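TPR repeat-containing protein YrrB (Bacillus subtilis, PDB 2Q7F) is a tetratricopeptide-repeat protein that could mediate complex formation among RNA sulfuration components, RNA processing components and aminoacyl-tRNA synthetases. Local coordinates at residues E55-Y60 / D81-L86; R75-Y80 / Y95-V100; S89-Y94 / L118-E123. All blocks are in the same frame, centred on the assembly; numbering follows the deposited sequence.

Contact 1 (E55-Y60 / D81-L86); sequences EDAIPY and DKALEL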
loop_
_atom_site.group_PDB
_atom_site.type_symbol
_atom_site.label_atom_id
_atom_site.label_comp_id
_atom_site.label_asym_id
_atom_site.label_seq_id
_atom_site.Cartn_x
_atom_site.Cartn_y
_atom_site.Cartn_z
ATOM N N GLU A 55 -16.159 27.117 -11.056
ATOM C CA GLU A 55 -17.097 26.316 -10.268
ATOM C C GLU A 55 -16.852 24.810 -10.330
ATOM O O GLU A 55 -17.320 24.074 -9.462
ATOM C CB GLU A 55 -18.542 26.642 -10.695
ATOM C CG GLU A 55 -19.236 27.725 -9.857
ATOM C CD GLU A 55 -18.261 28.698 -9.197
ATOM O OE1 GLU A 55 -17.745 29.610 -9.890
ATOM O OE2 GLU A 55 -18.019 28.545 -7.979
ATOM N N ASP A 56 -16.122 24.354 -11.345
ATOM C CA ASP A 56 -15.858 22.925 -11.505
ATOM C C ASP A 56 -14.629 22.458 -10.702
ATOM O O ASP A 56 -13.586 23.102 -10.713
ATOM C CB ASP A 56 -15.717 22.567 -12.990
ATOM C CG ASP A 56 -15.922 21.079 -13.261
ATOM O OD1 ASP A 56 -16.649 20.748 -14.220
ATOM O OD2 ASP A 56 -15.365 20.235 -12.524
ATOM N N ALA A 57 -14.773 21.327 -10.018
ATOM C CA ALA A 57 -13.701 20.730 -9.218
ATOM C C ALA A 57 -12.643 20.030 -10.072
ATOM O O ALA A 57 -11.452 20.169 -9.810
ATOM C CB ALA A 57 -14.288 19.754 -8.191
ATOM N N ILE A 58 -13.103 19.292 -11.087
ATOM C CA ILE A 58 -12.257 18.486 -11.990
ATOM C C ILE A 58 -10.985 19.191 -12.491
ATOM O O ILE A 58 -9.902 18.617 -12.399
ATOM C CB ILE A 58 -13.071 17.908 -13.213
ATOM C CG1 ILE A 58 -14.349 17.178 -12.758
ATOM C CG2 ILE A 58 -12.191 17.027 -14.118
ATOM C CD1 ILE A 58 -14.132 15.809 -12.125
ATOM N N PRO A 59 -11.104 20.421 -13.033
ATOM C CA PRO A 59 -9.883 21.088 -13.487
ATOM C C PRO A 59 -8.880 21.399 -12.362
ATOM O O PRO A 59 -7.670 21.319 -12.587
ATOM C CB PRO A 59 -10.402 22.373 -14.132
ATOM C CG PRO A 59 -11.717 22.597 -13.530
ATOM C CD PRO A 59 -12.293 21.250 -13.291
ATOM N N TYR A 60 -9.377 21.737 -11.170
ATOM C CA TYR A 60 -8.505 21.891 -10.008
ATOM C C TYR A 60 -7.815 20.581 -9.646
ATOM O O TYR A 60 -6.652 20.583 -9.272
ATOM C CB TYR A 60 -9.256 22.419 -8.794
ATOM C CG TYR A 60 -9.798 23.821 -8.930
ATOM C CD1 TYR A 60 -9.026 24.934 -8.581
ATOM C CD2 TYR A 60 -11.098 24.036 -9.372
ATOM C CE1 TYR A 60 -9.542 26.233 -8.686
ATOM C CE2 TYR A 60 -11.621 25.322 -9.478
ATOM C CZ TYR A 60 -10.844 26.413 -9.134
ATOM O OH TYR A 60 -11.386 27.676 -9.251
ATOM N N ASP A 81 -7.466 20.935 -2.019
ATOM C CA ASP A 81 -8.275 21.627 -1.024
ATOM C C ASP A 81 -9.428 22.362 -1.709
ATOM O O ASP A 81 -10.584 22.209 -1.330
ATOM C CB ASP A 81 -7.419 22.594 -0.202
ATOM C CG ASP A 81 -8.173 23.194 0.963
ATOM O OD1 ASP A 81 -8.501 24.396 0.904
ATOM O OD2 ASP A 81 -8.457 22.469 1.932
ATOM N N LYS A 82 -9.099 23.132 -2.735
ATOM C CA LYS A 82 -10.078 23.886 -3.503
ATOM C C LYS A 82 -11.151 22.993 -4.137
ATOM O O LYS A 82 -12.342 23.293 -4.068
ATOM C CB LYS A 82 -9.363 24.734 -4.567
ATOM C CG LYS A 82 -10.278 25.670 -5.386
ATOM C CD LYS A 82 -11.138 26.585 -4.520
ATOM C CE LYS A 82 -12.155 27.299 -5.393
ATOM N NZ LYS A 82 -12.952 28.290 -4.629
ATOM N N ALA A 83 -10.721 21.890 -4.736
ATOM C CA ALA A 83 -11.640 20.926 -5.328
ATOM C C ALA A 83 -12.652 20.403 -4.305
ATOM O O ALA A 83 -13.842 20.308 -4.608
ATOM C CB ALA A 83 -10.869 19.782 -5.942
ATOM N N LEU A 84 -12.169 20.091 -3.098
ATOM C CA LEU A 84 -12.985 19.541 -2.005
ATOM C C LEU A 84 -13.915 20.576 -1.386
ATOM O O LEU A 84 -14.941 20.242 -0.783
ATOM C CB LEU A 84 -12.081 18.942 -0.926
ATOM C CG LEU A 84 -11.308 17.690 -1.349
ATOM C CD1 LEU A 84 -10.231 17.307 -0.346
ATOM C CD2 LEU A 84 -12.269 16.528 -1.611
ATOM N N GLU A 85 -13.533 21.837 -1.529
ATOM C CA GLU A 85 -14.345 22.951 -1.113
ATOM C C GLU A 85 -15.501 23.130 -2.106
ATOM O O GLU A 85 -16.532 23.699 -1.767
ATOM C CB GLU A 85 -13.468 24.199 -1.071
ATOM C CG GLU A 85 -14.007 25.334 -0.227
ATOM C CD GLU A 85 -14.852 26.316 -1.031
ATOM O OE1 GLU A 85 -14.343 26.898 -2.024
ATOM O OE2 GLU A 85 -16.030 26.513 -0.660
ATOM N N LEU A 86 -15.322 22.643 -3.332
ATOM C CA LEU A 86 -16.336 22.762 -4.363
ATOM C C LEU A 86 -17.213 21.529 -4.407
ATOM O O LEU A 86 -18.430 21.633 -4.515
ATOM C CB LEU A 86 -15.692 22.968 -5.729
ATOM C CG LEU A 86 -15.022 24.299 -6.070
ATOM C CD1 LEU A 86 -14.347 24.162 -7.415
ATOM C CD2 LEU A 86 -16.004 25.469 -6.064
#
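Asp56 works in two directions at once: its OD2 takes the backbone N of Ile58 at 2.8 Å, the capping bond of an N-cap residue, while its carbonyl O faces CD1 of Leu86 across the contact at 3.5 Å. The capping bond is bent, with an N-H...O angle of 135°, although the nitrogen comes in nearly along the C-O axis of the carboxylate oxygen. Helix 57-69 starts here, and the segment 81-86 belongs to the last turns of helix 73-86. The two helices form the helical hairpin of TPR 2, and this contact lies at its open end, remote from the turn that joins them. Small residues bring the backbones together: Ala57 CB rests 3.7 Å from Ala83 O and 4.1 Å from Ala83 CB. Leu86 then extends CD1 between the start of helix 57-69 and the ring of Tyr60. That methyl stands 3.6 Å from Tyr60 CE2, the leucine side chain running roughly at right angles to the tyrosine. Lys82 takes one ring face. Its CG is anti to the backbone N (chi1 -176°), which sets this methylene 3.7 Å from the Tyr60 ring centroid in a CH-pi contact; a bend at chi2 then carries the chain slantwise over the ring, CE ending near the phenol OH. The ammonium passes beyond the ring to a salt bridge within its own helix, NZ to Glu85 OE1 at 3.3 Å. Tyr60 OH bonds to Lys54 O, and Ile50 of helix 46-50 also touches this tyrosine. Were Tyr60 replaced by an alanine, Lys82 CG and Leu86 CD1 would be likely to face a gap and Lys54 O to lose its hydroxyl partner.

Contact 2 (R75-Y80 / Y95-V100); sequences RALAFY and YGAGNV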
loop_
_atom_site.group_PDB
_atom_site.type_symbol
_atom_site.label_atom_id
_atom_site.label_comp_id
_atom_site.label_asym_id
_atom_site.label_seq_id
_atom_site.Cartn_x
_atom_site.Cartn_y
_atom_site.Cartn_z
ATOM N N ARG A 75 1.566 22.966 -3.086
ATOM C CA ARG A 75 0.643 23.628 -3.974
ATOM C C ARG A 75 -0.408 22.638 -4.499
ATOM O O ARG A 75 -1.579 22.987 -4.608
ATOM C CB ARG A 75 1.397 24.317 -5.101
ATOM C CG ARG A 75 0.624 25.434 -5.779
ATOM C CD ARG A 75 1.508 26.111 -6.812
ATOM N NE ARG A 75 0.778 27.096 -7.604
ATOM C CZ ARG A 75 0.977 27.327 -8.900
ATOM N NH1 ARG A 75 1.884 26.625 -9.566
ATOM N NH2 ARG A 75 0.258 28.257 -9.531
ATOM N N ALA A 76 0.003 21.406 -4.789
ATOM C CA ALA A 76 -0.951 20.338 -5.124
ATOM C C ALA A 76 -2.055 20.231 -4.057
ATOM O O ALA A 76 -3.265 20.161 -4.392
ATOM C CB ALA A 76 -0.233 18.991 -5.311
ATOM N N LEU A 77 -1.634 20.245 -2.788
ATOM C CA LEU A 77 -2.547 20.192 -1.642
ATOM C C LEU A 77 -3.501 21.363 -1.583
ATOM O O LEU A 77 -4.643 21.204 -1.160
ATOM C CB LEU A 77 -1.783 20.097 -0.315
ATOM C CG LEU A 77 -1.205 18.714 0.019
ATOM C CD1 LEU A 77 -0.252 18.770 1.213
ATOM C CD2 LEU A 77 -2.290 17.631 0.209
ATOM N N ALA A 78 -3.034 22.534 -1.997
ATOM C CA ALA A 78 -3.892 23.706 -2.030
ATOM C C ALA A 78 -4.950 23.567 -3.120
ATOM O O ALA A 78 -6.079 23.999 -2.945
ATOM C CB ALA A 78 -3.085 24.950 -2.209
ATOM N N PHE A 79 -4.599 22.938 -4.233
ATOM C CA PHE A 79 -5.577 22.735 -5.301
ATOM C C PHE A 79 -6.596 21.636 -4.986
ATOM O O PHE A 79 -7.778 21.812 -5.265
ATOM C CB PHE A 79 -4.893 22.515 -6.645
ATOM C CG PHE A 79 -4.463 23.789 -7.308
ATOM C CD1 PHE A 79 -5.359 24.526 -8.077
ATOM C CD2 PHE A 79 -3.176 24.271 -7.145
ATOM C CE1 PHE A 79 -4.977 25.707 -8.679
ATOM C CE2 PHE A 79 -2.782 25.460 -7.753
ATOM C CZ PHE A 79 -3.695 26.176 -8.528
ATOM N N TYR A 80 -6.139 20.522 -4.390
ATOM C CA TYR A 80 -7.048 19.470 -3.896
ATOM C C TYR A 80 -7.996 20.063 -2.874
ATOM O O TYR A 80 -9.184 19.745 -2.870
ATOM C CB TYR A 80 -6.297 18.296 -3.260
ATOM C CG TYR A 80 -5.483 17.461 -4.217
ATOM C CD1 TYR A 80 -6.072 16.882 -5.369
ATOM C CD2 TYR A 80 -4.122 17.229 -3.980
ATOM C CE1 TYR A 80 -5.312 16.110 -6.256
ATOM C CE2 TYR A 80 -3.356 16.456 -4.865
ATOM C CZ TYR A 80 -3.956 15.905 -5.988
ATOM O OH TYR A 80 -3.194 15.145 -6.849
ATOM N N TYR A 95 -7.954 11.064 -2.886
ATOM C CA TYR A 95 -6.909 10.141 -3.311
ATOM C C TYR A 95 -5.601 10.858 -3.676
ATOM O O TYR A 95 -4.516 10.428 -3.276
ATOM C CB TYR A 95 -7.395 9.294 -4.478
ATOM C CG TYR A 95 -6.409 8.235 -4.907
ATOM C CD1 TYR A 95 -6.167 7.118 -4.107
ATOM C CD2 TYR A 95 -5.701 8.352 -6.103
ATOM C CE1 TYR A 95 -5.263 6.138 -4.497
ATOM C CE2 TYR A 95 -4.783 7.379 -6.494
ATOM C CZ TYR A 95 -4.579 6.276 -5.689
ATOM O OH TYR A 95 -3.678 5.304 -6.058
ATOM N N GLY A 96 -5.710 11.943 -4.440
ATOM C CA GLY A 96 -4.552 12.709 -4.858
ATOM C C GLY A 96 -3.841 13.293 -3.660
ATOM O O GLY A 96 -2.627 13.179 -3.558
ATOM N N ALA A 97 -4.594 13.903 -2.744
ATOM C CA ALA A 97 -4.015 14.466 -1.520
ATOM C C ALA A 97 -3.361 13.390 -0.664
ATOM O O ALA A 97 -2.342 13.640 -0.028
ATOM C CB ALA A 97 -5.071 15.210 -0.707
ATOM N N GLY A 98 -3.966 12.200 -0.656
ATOM C CA GLY A 98 -3.473 11.060 0.125
ATOM C C GLY A 98 -2.085 10.639 -0.298
ATOM O O GLY A 98 -1.206 10.437 0.549
ATOM N N ASN A 99 -1.884 10.533 -1.615
ATOM C CA ASN A 99 -0.576 10.214 -2.169
ATOM C C ASN A 99 0.501 11.237 -1.776
ATOM O O ASN A 99 1.650 10.869 -1.521
ATOM C CB ASN A 99 -0.657 10.043 -3.681
ATOM C CG ASN A 99 -1.240 8.701 -4.081
ATOM O OD1 ASN A 99 -2.185 8.613 -4.883
ATOM N ND2 ASN A 99 -0.685 7.637 -3.517
ATOM N N VAL A 100 0.123 12.508 -1.708
ATOM C CA VAL A 100 1.056 13.550 -1.290
ATOM C C VAL A 100 1.476 13.293 0.156
ATOM O O VAL A 100 2.652 13.361 0.496
ATOM C CB VAL A 100 0.436 14.966 -1.449
ATOM C CG1 VAL A 100 1.357 16.052 -0.865
ATOM C CG2 VAL A 100 0.143 15.249 -2.921
HETATM O O HOH W 1 -0.889 13.369 -5.648
#
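The seam between TPR 2 and TPR 3 is made here by Leu77 and Tyr80 of helix 73-86, which pack on Gly96, Ala97 and Val100 of helix 91-103. It is a worked case of how tetratricopeptide repeats are stacked: the second helix of one hairpin lies against the first helix of the next, nearly antiparallel at 156° between these short segments, with their axes 9.5 Å apart. Tyr80 lays one face of its ring chiefly on the backbone. Its CE2 comes within 3.4 Å of Gly96 C, and the peptide nitrogen of Ala97 sits over the same face, toward the rim. Glycine makes this possible, since a CB on Gly96 would fall 2.3 Å from Tyr80 CZ and collide with the ring. Beside the tyrosine, Leu77 spreads its two methyls over different partners: CD2 meets Ala97 CB at 3.8 Å, and CD1 meets Val100 CG1, also at 3.8 Å. Val100 divides its branches in turn. With CG1 anti to the backbone N (chi1 174°), that methyl goes to Leu77, while CG2 approaches the edge of the Tyr80 ring, near its plane. Ala97 also touches Met113 of helix 107-120. The interface is thus buried and largely apolar, and the phenol end supplies its polar element. Tyr80 OH hydrogen-bonds to Asn65 OD1 of helix 57-69, with Ser68 OG as a weak additional partner, so the residue links three successive helices. A water completes the bridge, giving one hydrogen to Tyr80 OH at 3.1 Å and the other to Gly96 O at 2.7 Å.

Contact 3 (S89-Y94 / L118-E123); sequences SAATAY and LRAGME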
loop_
_atom_site.group_PDB
_atom_site.type_symbol
_atom_site.label_atom_id
_atom_site.label_comp_id
_atom_site.label_asym_id
_atom_site.label_seq_id
_atom_site.Cartn_x
_atom_site.Cartn_y
_atom_site.Cartn_z
ATOM N N SER A 89 -17.399 15.512 -2.333
ATOM C CA SER A 89 -17.503 14.099 -2.712
ATOM C C SER A 89 -16.503 13.667 -3.788
ATOM O O SER A 89 -16.540 12.512 -4.235
ATOM C CB SER A 89 -18.926 13.760 -3.172
ATOM O OG SER A 89 -19.723 13.341 -2.075
ATOM N N ALA A 90 -15.616 14.573 -4.205
ATOM C CA ALA A 90 -14.662 14.257 -5.263
ATOM C C ALA A 90 -13.576 13.285 -4.782
ATOM O O ALA A 90 -12.534 13.681 -4.249
ATOM C CB ALA A 90 -14.062 15.527 -5.830
ATOM N N ALA A 91 -13.838 11.998 -4.974
ATOM C CA ALA A 91 -12.950 10.931 -4.499
ATOM C C ALA A 91 -11.489 11.107 -4.919
ATOM O O ALA A 91 -10.575 10.853 -4.129
ATOM C CB ALA A 91 -13.472 9.582 -4.958
ATOM N N THR A 92 -11.276 11.542 -6.158
ATOM C CA THR A 92 -9.930 11.657 -6.722
ATOM C C THR A 92 -9.118 12.762 -6.026
ATOM O O THR A 92 -7.903 12.689 -5.953
ATOM C CB THR A 92 -9.987 11.880 -8.247
ATOM O OG1 THR A 92 -10.921 12.927 -8.541
ATOM C CG2 THR A 92 -10.434 10.602 -8.976
ATOM N N ALA A 93 -9.796 13.773 -5.495
ATOM C CA ALA A 93 -9.123 14.798 -4.705
ATOM C C ALA A 93 -8.635 14.251 -3.361
ATOM O O ALA A 93 -7.521 14.570 -2.929
ATOM C CB ALA A 93 -10.016 16.000 -4.508
ATOM N N TYR A 94 -9.447 13.414 -2.710
ATOM C CA TYR A 94 -9.014 12.732 -1.486
ATOM C C TYR A 94 -7.845 11.796 -1.776
ATOM O O TYR A 94 -6.864 11.747 -1.009
ATOM C CB TYR A 94 -10.164 11.954 -0.845
ATOM C CG TYR A 94 -11.232 12.836 -0.252
ATOM C CD1 TYR A 94 -10.902 13.822 0.688
ATOM C CD2 TYR A 94 -12.579 12.680 -0.613
ATOM C CE1 TYR A 94 -11.873 14.633 1.240
ATOM C CE2 TYR A 94 -13.568 13.497 -0.066
ATOM C CZ TYR A 94 -13.204 14.475 0.860
ATOM O OH TYR A 94 -14.156 15.308 1.412
ATOM N N LEU A 118 -12.364 6.306 -0.307
ATOM C CA LEU A 118 -13.201 5.127 -0.224
ATOM C C LEU A 118 -14.631 5.477 0.205
ATOM O O LEU A 118 -15.597 4.970 -0.374
ATOM C CB LEU A 118 -12.564 4.104 0.718
ATOM C CG LEU A 118 -13.317 2.847 1.166
ATOM C CD1 LEU A 118 -13.856 2.020 -0.004
ATOM C CD2 LEU A 118 -12.407 1.997 2.020
ATOM N N ARG A 119 -14.772 6.355 1.195
ATOM C CA ARG A 119 -16.099 6.783 1.618
ATOM C C ARG A 119 -16.836 7.553 0.533
ATOM O O ARG A 119 -18.056 7.428 0.414
ATOM C CB ARG A 119 -16.041 7.591 2.909
ATOM C CG ARG A 119 -16.604 6.829 4.088
ATOM C CD ARG A 119 -15.799 7.009 5.352
ATOM N NE ARG A 119 -15.517 8.407 5.652
ATOM C CZ ARG A 119 -14.572 8.809 6.495
ATOM N NH1 ARG A 119 -13.826 7.914 7.133
ATOM N NH2 ARG A 119 -14.380 10.108 6.702
ATOM N N ALA A 120 -16.097 8.331 -0.262
ATOM C CA ALA A 120 -16.713 9.134 -1.324
ATOM C C ALA A 120 -17.039 8.323 -2.577
ATOM O O ALA A 120 -17.724 8.820 -3.467
ATOM C CB ALA A 120 -15.856 10.354 -1.670
ATOM N N GLY A 121 -16.552 7.083 -2.651
ATOM C CA GLY A 121 -16.952 6.190 -3.733
ATOM C C GLY A 121 -15.858 5.404 -4.427
ATOM O O GLY A 121 -16.141 4.367 -5.010
ATOM N N MET A 122 -14.616 5.880 -4.372
ATOM C CA MET A 122 -13.514 5.206 -5.062
ATOM C C MET A 122 -13.317 3.803 -4.504
ATOM O O MET A 122 -13.134 3.630 -3.296
ATOM C CB MET A 122 -12.218 6.014 -4.955
ATOM C CG MET A 122 -11.031 5.455 -5.740
ATOM S SD MET A 122 -9.608 6.579 -5.642
ATOM C CE MET A 122 -8.341 5.603 -6.432
ATOM N N GLU A 123 -13.386 2.808 -5.386
ATOM C CA GLU A 123 -13.162 1.412 -5.027
ATOM C C GLU A 123 -12.358 0.720 -6.120
ATOM O O GLU A 123 -12.912 0.332 -7.153
ATOM C CB GLU A 123 -14.495 0.685 -4.828
ATOM C CG GLU A 123 -15.276 1.094 -3.590
ATOM C CD GLU A 123 -16.683 0.517 -3.564
ATOM O OE1 GLU A 123 -16.843 -0.703 -3.790
ATOM O OE2 GLU A 123 -17.634 1.286 -3.311
#
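Ala120 CB, at the end of helix 107-120, meets Ser89, Ala91 and Tyr94. The methyl sits 3.4 Å from Ser89 O and 4.1 Å from Ala91 CB, and it meets the Tyr94 ring at its edge, near the ring plane, 4.2 Å from CD2. In Tyr94, CG anti to the carbonyl carbon (chi1 -70°) brings the ring beside Ala120, and its rotation about the CB-CG bond presents the edge; the ring runs back past the helix start, where its OH can bond to Ser88 O. Met113, Lys116 and Ala117 of helix 107-120 also touch this side chain. The contact lies at the end of the TPR 3 hairpin remote from its turn, where helix 91-103 begins just after the N-cap residue Ala90 and helix 107-120 ends in a Schellman motif. Gly121 is the residue that leaves the helix, at a positive phi of 135°, and the chain turns there to present Met122 to the same neighbour. Met122 CB lies 3.8 Å from Ala91 CB, so the Ala91 methyl is touched by both Ala120 and Met122. Beyond CB the methionine is fully extended, starting with CG anti to the backbone N (chi1 -175°); it touches Ala91 through its root, and its side chain also packs on Leu127 of helix 125-137.

The three contacts follow the chain through four consecutive helices: contact 1 and contact 3 each lie at the end of a hairpin away from its turn, TPR 2 and TPR 3 respectively, and contact 2 joins the two hairpins. Helix 73-86 is shared by contacts 1 and 2, whose centres are 11 Å apart, and helix 91-103 by contacts 2 and 3, with centres about 13 Å apart. The sites also touch directly. Phe79 CB packs 3.7 Å from Tyr60 O, and Met122 CE reaches Tyr95 CD1 at 3.5 Å. Leu84 CD2, from segment 81-86, lies 3.7 Å from Ala93 CB, so packing is continuous from one repeat to the next.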